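Local coordinates for protein ESSB (Geobacillus thermodenitrificans, PDB 4ANO) that is an integral membrane component of the type VII secretion system, represented here by the cytoplasmic part of the protein, and probably takes part in protein export, at residues 32-37 with 133-138; 77-82 with 153-158. All coordinates share one frame; numbering follows the deposited sequence.

Overall arrangement
Contacts 1 and 2 lie on opposite sides of the chain's centre, their own centres about 32 Å apart and their nearest atoms about 19 Å apart. Helix 141-155 relates them: contact 1 includes the loop leading into it, contact 2 its last turn and the residues beyond. Contact 1 joins two loops, with a salt bridge and waters beside a small apolar patch against strands 25-30 and 62-68 of the four-stranded antiparallel sheet. Both are partly buried, but contact 2 lies nearer the centre with no exposed residue among those touching, whereas K35 of contact 1 is exposed; it joins helices 76-80 and 141-155 through an arginine among carbonyl oxygens and one apolar pair. The family, YukC, belongs to the protein-kinase clan, consistent with a kinase-like fold.

Contact 1 (32-37 with 133-138); sequences AKLKMQ and SLPPDE
M36 and S133 bring two loops together, their CA atoms 3.8 Å apart, and M36 N gives S133 O a weak, strongly bent hydrogen bond (3.3 Å, 120° at the hydrogen). S133 and L134 form a classic beta bulge facing V130; the contact ties the loop after strand 25-30 to the one leading from strand 129-130 into helix 141-155. Next to the backbone contact, L34 CD2 rests 3.6 Å from P135 CD, the side chains crossing at about a right angle. L134 instead runs alongside L34 and puts CD1 3.9 Å from the same CD2; F29 of strand 25-30 backs this apolar patch. S133 OG turns to E41. At the more open edge, K35 reaches across D137: its CD passes 3.3 Å from OD2, and NZ makes a salt bridge with OD1 at 3.2 Å, arriving 50° out of the carboxylate plane. D137 CG sits between backbone N and carbonyl carbon (chi1 63°), which turns the carboxylate to meet the lysine. Two waters on NZ extend the bridge to D137 O and E138 OE1. A third water accepts from K35 N and donates to D137 OD2 at 2.6 Å.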
loop_
_atom_site.group_PDB
_atom_site.type_symbol
_atom_site.label_atom_id
_atom_site.label_comp_id
_atom_site.label_asym_id
_atom_site.label_seq_id
_atom_site.Cartn_x
_atom_site.Cartn_y
_atom_site.Cartn_z
ATOM N N ALA A 32 -15.097 20.070 -6.700
ATOM C CA ALA A 32 -16.039 20.590 -5.771
ATOM C C ALA A 32 -15.975 19.870 -4.425
ATOM O O ALA A 32 -16.347 20.423 -3.375
ATOM C CB ALA A 32 -17.489 20.568 -6.389
ATOM N N LYS A 33 -15.501 18.621 -4.456
ATOM C CA LYS A 33 -15.455 17.801 -3.273
ATOM C C LYS A 33 -14.123 17.881 -2.486
ATOM O O LYS A 33 -14.029 17.276 -1.410
ATOM C CB LYS A 33 -15.703 16.315 -3.710
ATOM C CG LYS A 33 -17.149 15.963 -4.015
ATOM C CD LYS A 33 -17.207 14.504 -4.574
ATOM C CE LYS A 33 -18.654 13.982 -4.678
ATOM N NZ LYS A 33 -18.572 12.563 -5.234
ATOM N N LEU A 34 -13.118 18.564 -3.035
ATOM C CA LEU A 34 -11.797 18.734 -2.418
ATOM C C LEU A 34 -11.619 19.892 -1.415
ATOM O O LEU A 34 -12.217 20.958 -1.571
ATOM C CB LEU A 34 -10.732 18.827 -3.525
ATOM C CG LEU A 34 -10.724 17.790 -4.651
ATOM C CD1 LEU A 34 -9.727 18.032 -5.791
ATOM C CD2 LEU A 34 -10.474 16.349 -4.029
ATOM N N LYS A 35 -10.721 19.726 -0.449
ATOM C CA LYS A 35 -10.289 20.790 0.468
ATOM C C LYS A 35 -9.242 21.699 -0.192
ATOM O O LYS A 35 -8.912 22.744 0.376
ATOM C CB LYS A 35 -9.699 20.182 1.728
ATOM C CG LYS A 35 -10.654 19.371 2.479
ATOM C CD LYS A 35 -10.030 18.820 3.794
ATOM C CE LYS A 35 -11.112 18.202 4.698
ATOM N NZ LYS A 35 -10.512 17.077 5.459
HETATM N N MSE A 36 -8.757 21.259 -1.362
HETATM C CA MSE A 36 -7.753 21.985 -2.144
HETATM C C MSE A 36 -8.212 23.456 -2.344
HETATM O O MSE A 36 -9.397 23.731 -2.557
HETATM C CB MSE A 36 -7.569 21.356 -3.538
HETATM C CG MSE A 36 -6.582 22.089 -4.393
HETATM SE SE MSE A 36 -6.499 21.385 -6.180
HETATM C CE MSE A 36 -8.115 22.167 -6.912
ATOM N N GLN A 37 -7.291 24.368 -2.169
ATOM C CA GLN A 37 -7.657 25.783 -2.501
ATOM C C GLN A 37 -6.874 26.146 -3.759
ATOM O O GLN A 37 -7.457 26.372 -4.866
ATOM C CB GLN A 37 -7.385 26.646 -1.259
ATOM C CG GLN A 37 -8.342 26.279 -0.153
ATOM C CD GLN A 37 -8.246 27.145 1.100
ATOM O OE1 GLN A 37 -7.301 27.953 1.270
ATOM N NE2 GLN A 37 -9.213 27.023 1.924
ATOM N N SER A 133 -5.700 18.919 0.926
ATOM C CA SER A 133 -5.857 19.196 -0.458
ATOM C C SER A 133 -6.514 18.050 -1.263
ATOM O O SER A 133 -7.414 18.274 -2.037
ATOM C CB SER A 133 -4.521 19.574 -1.113
ATOM O OG SER A 133 -3.947 20.760 -0.580
ATOM N N LEU A 134 -6.031 16.818 -1.134
ATOM C CA LEU A 134 -6.422 15.755 -2.046
ATOM C C LEU A 134 -6.425 14.474 -1.234
ATOM O O LEU A 134 -5.473 14.138 -0.613
ATOM C CB LEU A 134 -5.370 15.642 -3.200
ATOM C CG LEU A 134 -5.746 14.613 -4.253
ATOM C CD1 LEU A 134 -6.843 15.348 -5.140
ATOM C CD2 LEU A 134 -4.556 14.289 -5.143
ATOM N N PRO A 135 -7.519 13.763 -1.233
ATOM C CA PRO A 135 -7.576 12.562 -0.355
ATOM C C PRO A 135 -6.499 11.518 -0.737
ATOM O O PRO A 135 -6.228 11.308 -1.897
ATOM C CB PRO A 135 -8.971 11.992 -0.644
ATOM C CG PRO A 135 -9.767 13.160 -1.204
ATOM C CD PRO A 135 -8.750 13.938 -2.018
ATOM N N PRO A 136 -5.966 10.818 0.252
ATOM C CA PRO A 136 -6.287 11.006 1.700
ATOM C C PRO A 136 -5.660 12.320 2.155
ATOM O O PRO A 136 -4.450 12.568 1.963
ATOM C CB PRO A 136 -5.630 9.781 2.364
ATOM C CG PRO A 136 -4.480 9.475 1.422
ATOM C CD PRO A 136 -5.091 9.680 0.033
ATOM N N ASP A 137 -6.482 13.170 2.736
ATOM C CA ASP A 137 -6.041 14.570 2.992
ATOM C C ASP A 137 -5.851 14.941 4.478
ATOM O O ASP A 137 -5.643 16.100 4.804
ATOM C CB ASP A 137 -7.050 15.553 2.304
ATOM C CG ASP A 137 -8.472 15.471 2.876
ATOM O OD1 ASP A 137 -8.710 14.897 3.966
ATOM O OD2 ASP A 137 -9.425 15.931 2.211
ATOM N N GLU A 138 -5.928 13.928 5.326
ATOM C CA GLU A 138 -5.653 14.052 6.750
ATOM C C GLU A 138 -4.900 12.805 7.246
ATOM O O GLU A 138 -5.046 11.681 6.759
ATOM C CB GLU A 138 -6.963 14.241 7.532
ATOM C CG GLU A 138 -7.608 12.979 7.893
ATOM C CD GLU A 138 -8.800 12.584 7.044
ATOM O OE1 GLU A 138 -9.921 12.973 7.502
ATOM O OE2 GLU A 138 -8.604 11.799 6.039
HETATM O O HOH W 1 -9.833 16.876 -0.165
HETATM O O HOH W 2 -11.033 14.424 4.954
HETATM O O HOH W 3 -7.569 17.964 6.111
#

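Contact 2 (77-82 with 153-158); sequences AAIRKT and LALTEG
R80 reaches from helix 76-80 over the end of helix 141-155 and meets G158 with its guanidinium edge. NH2 donates to G158 O at 3.1 Å, a moderately bent bond with 151° at the hydrogen. Nearer the backbone, the aliphatic part of the arginine lies over the carbonyls of the last helical turn: CD is 3.4 Å from A154 O and 3.6 Å from L155 O. The chain leaves the CA with CG anti to the backbone N (chi1 179°), then bends at chi2 (58°), and this bend carries the guanidinium along the helix end to G158. NE passes 3.7 Å from G158 CA, close against a residue that has no side chain. Beside this polar part, I79 CG2 touches L155 CD1 at 4.2 Å, a modest apolar contact on the buried flank.

A second shell of bonds steadies the backbone on both sides. G158, the first residue to leave helical geometry and of positive phi, is tied back by its N to L153 O at 2.8 Å, which secures the start of the residue against the helix end. On the other segment, I79 O accepts from T82 OG1 at 2.6 Å and from T82 N at 3.0 Å, closing the turn that contains R80 and K81.

Farther out, R87 of helix 84-98 donates to the carbonyls of T82, L155 and T156, so it spans both segments; its NH2 comes close to R80 NH1, a like-charge approach set among these carbonyl oxygens. L155 packs on A90 of helix 84-98, and T156 on I88 and A91. L153 faces A178, L181 and W182 of helix 176-183 and also Y165 of helix 162-168, while E157 bonds S175, so the end of helix 141-155 lies between helices 76-80 and 84-98 and helices 162-168 and 176-183.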
loop_
_atom_site.group_PDB
_atom_site.type_symbol
_atom_site.label_atom_id
_atom_site.label_comp_id
_atom_site.label_asym_id
_atom_site.label_seq_id
_atom_site.Cartn_x
_atom_site.Cartn_y
_atom_site.Cartn_z
ATOM N N ALA A 77 0.159 -8.552 -7.208
ATOM C CA ALA A 77 -0.108 -9.984 -7.464
ATOM C C ALA A 77 1.127 -10.776 -7.946
ATOM O O ALA A 77 1.317 -11.956 -7.547
ATOM C CB ALA A 77 -1.338 -10.179 -8.329
ATOM N N ALA A 78 2.060 -10.142 -8.687
ATOM C CA ALA A 78 3.298 -10.805 -9.042
ATOM C C ALA A 78 4.167 -11.164 -7.833
ATOM O O ALA A 78 4.799 -12.232 -7.807
ATOM C CB ALA A 78 4.109 -9.958 -10.061
ATOM N N ILE A 79 4.273 -10.257 -6.862
ATOM C CA ILE A 79 5.040 -10.582 -5.674
ATOM C C ILE A 79 4.383 -11.682 -4.870
ATOM O O ILE A 79 5.065 -12.497 -4.254
ATOM C CB ILE A 79 5.361 -9.305 -4.838
ATOM C CG1 ILE A 79 5.912 -8.247 -5.790
ATOM C CG2 ILE A 79 6.268 -9.667 -3.709
ATOM C CD1 ILE A 79 7.279 -8.708 -6.476
ATOM N N ARG A 80 3.059 -11.700 -4.871
ATOM C CA ARG A 80 2.264 -12.726 -4.163
ATOM C C ARG A 80 2.623 -14.169 -4.656
ATOM O O ARG A 80 2.496 -15.152 -3.913
ATOM C CB ARG A 80 0.749 -12.373 -4.257
ATOM C CG ARG A 80 -0.316 -13.375 -3.585
ATOM C CD ARG A 80 -0.210 -13.706 -2.044
ATOM N NE ARG A 80 -1.125 -14.817 -1.690
ATOM C CZ ARG A 80 -0.825 -16.112 -1.819
ATOM N NH1 ARG A 80 0.391 -16.484 -2.267
ATOM N NH2 ARG A 80 -1.713 -17.046 -1.472
ATOM N N LYS A 81 3.168 -14.250 -5.859
ATOM C CA LYS A 81 3.623 -15.531 -6.419
ATOM C C LYS A 81 5.017 -16.006 -6.031
ATOM O O LYS A 81 5.399 -17.150 -6.388
ATOM C CB LYS A 81 3.558 -15.512 -7.949
ATOM C CG LYS A 81 2.153 -15.202 -8.420
ATOM C CD LYS A 81 2.248 -15.111 -9.941
ATOM C CE LYS A 81 0.919 -14.648 -10.575
ATOM N NZ LYS A 81 -0.332 -15.314 -10.101
ATOM N N THR A 82 5.818 -15.134 -5.417
ATOM C CA THR A 82 7.172 -15.452 -4.980
ATOM C C THR A 82 7.079 -16.292 -3.724
ATOM O O THR A 82 5.976 -16.519 -3.204
ATOM C CB THR A 82 8.022 -14.170 -4.743
ATOM O OG1 THR A 82 7.430 -13.325 -3.740
ATOM C CG2 THR A 82 8.119 -13.332 -6.013
ATOM N N LEU A 153 -0.932 -8.991 5.484
ATOM C CA LEU A 153 -1.564 -10.347 5.505
ATOM C C LEU A 153 -1.941 -10.811 4.120
ATOM O O LEU A 153 -1.757 -11.977 3.731
ATOM C CB LEU A 153 -2.779 -10.404 6.419
ATOM C CG LEU A 153 -2.331 -10.303 7.884
ATOM C CD1 LEU A 153 -3.475 -10.036 8.850
ATOM C CD2 LEU A 153 -1.528 -11.452 8.285
ATOM N N ALA A 154 -2.498 -9.928 3.313
ATOM C CA ALA A 154 -2.790 -10.287 1.933
ATOM C C ALA A 154 -1.516 -10.701 1.156
ATOM O O ALA A 154 -1.574 -11.579 0.299
ATOM C CB ALA A 154 -3.482 -9.177 1.219
ATOM N N LEU A 155 -0.391 -10.077 1.440
ATOM C CA LEU A 155 0.824 -10.377 0.700
ATOM C C LEU A 155 1.509 -11.691 1.197
ATOM O O LEU A 155 2.069 -12.437 0.371
ATOM C CB LEU A 155 1.771 -9.213 0.869
ATOM C CG LEU A 155 3.124 -9.272 0.184
ATOM C CD1 LEU A 155 2.845 -9.373 -1.314
ATOM C CD2 LEU A 155 3.927 -8.035 0.487
ATOM N N THR A 156 1.452 -11.931 2.505
ATOM C CA THR A 156 2.264 -12.962 3.179
ATOM C C THR A 156 1.456 -14.229 3.371
ATOM O O THR A 156 1.648 -15.162 2.653
ATOM C CB THR A 156 2.849 -12.475 4.529
ATOM O OG1 THR A 156 1.787 -12.032 5.409
ATOM C CG2 THR A 156 3.794 -11.280 4.293
ATOM N N GLU A 157 0.606 -14.247 4.384
ATOM C CA GLU A 157 -0.346 -15.346 4.649
ATOM C C GLU A 157 -1.161 -15.648 3.400
ATOM O O GLU A 157 -1.243 -16.811 2.948
ATOM C CB GLU A 157 -1.295 -14.931 5.761
ATOM C CG GLU A 157 -2.229 -16.051 6.224
ATOM C CD GLU A 157 -1.918 -16.541 7.639
ATOM O OE1 GLU A 157 -0.735 -16.854 7.958
ATOM O OE2 GLU A 157 -2.891 -16.623 8.428
ATOM N N GLY A 158 -1.761 -14.598 2.864
ATOM C CA GLY A 158 -2.543 -14.606 1.672
ATOM C C GLY A 158 -3.688 -15.636 1.613
ATOM O O GLY A 158 -3.926 -16.218 0.550
#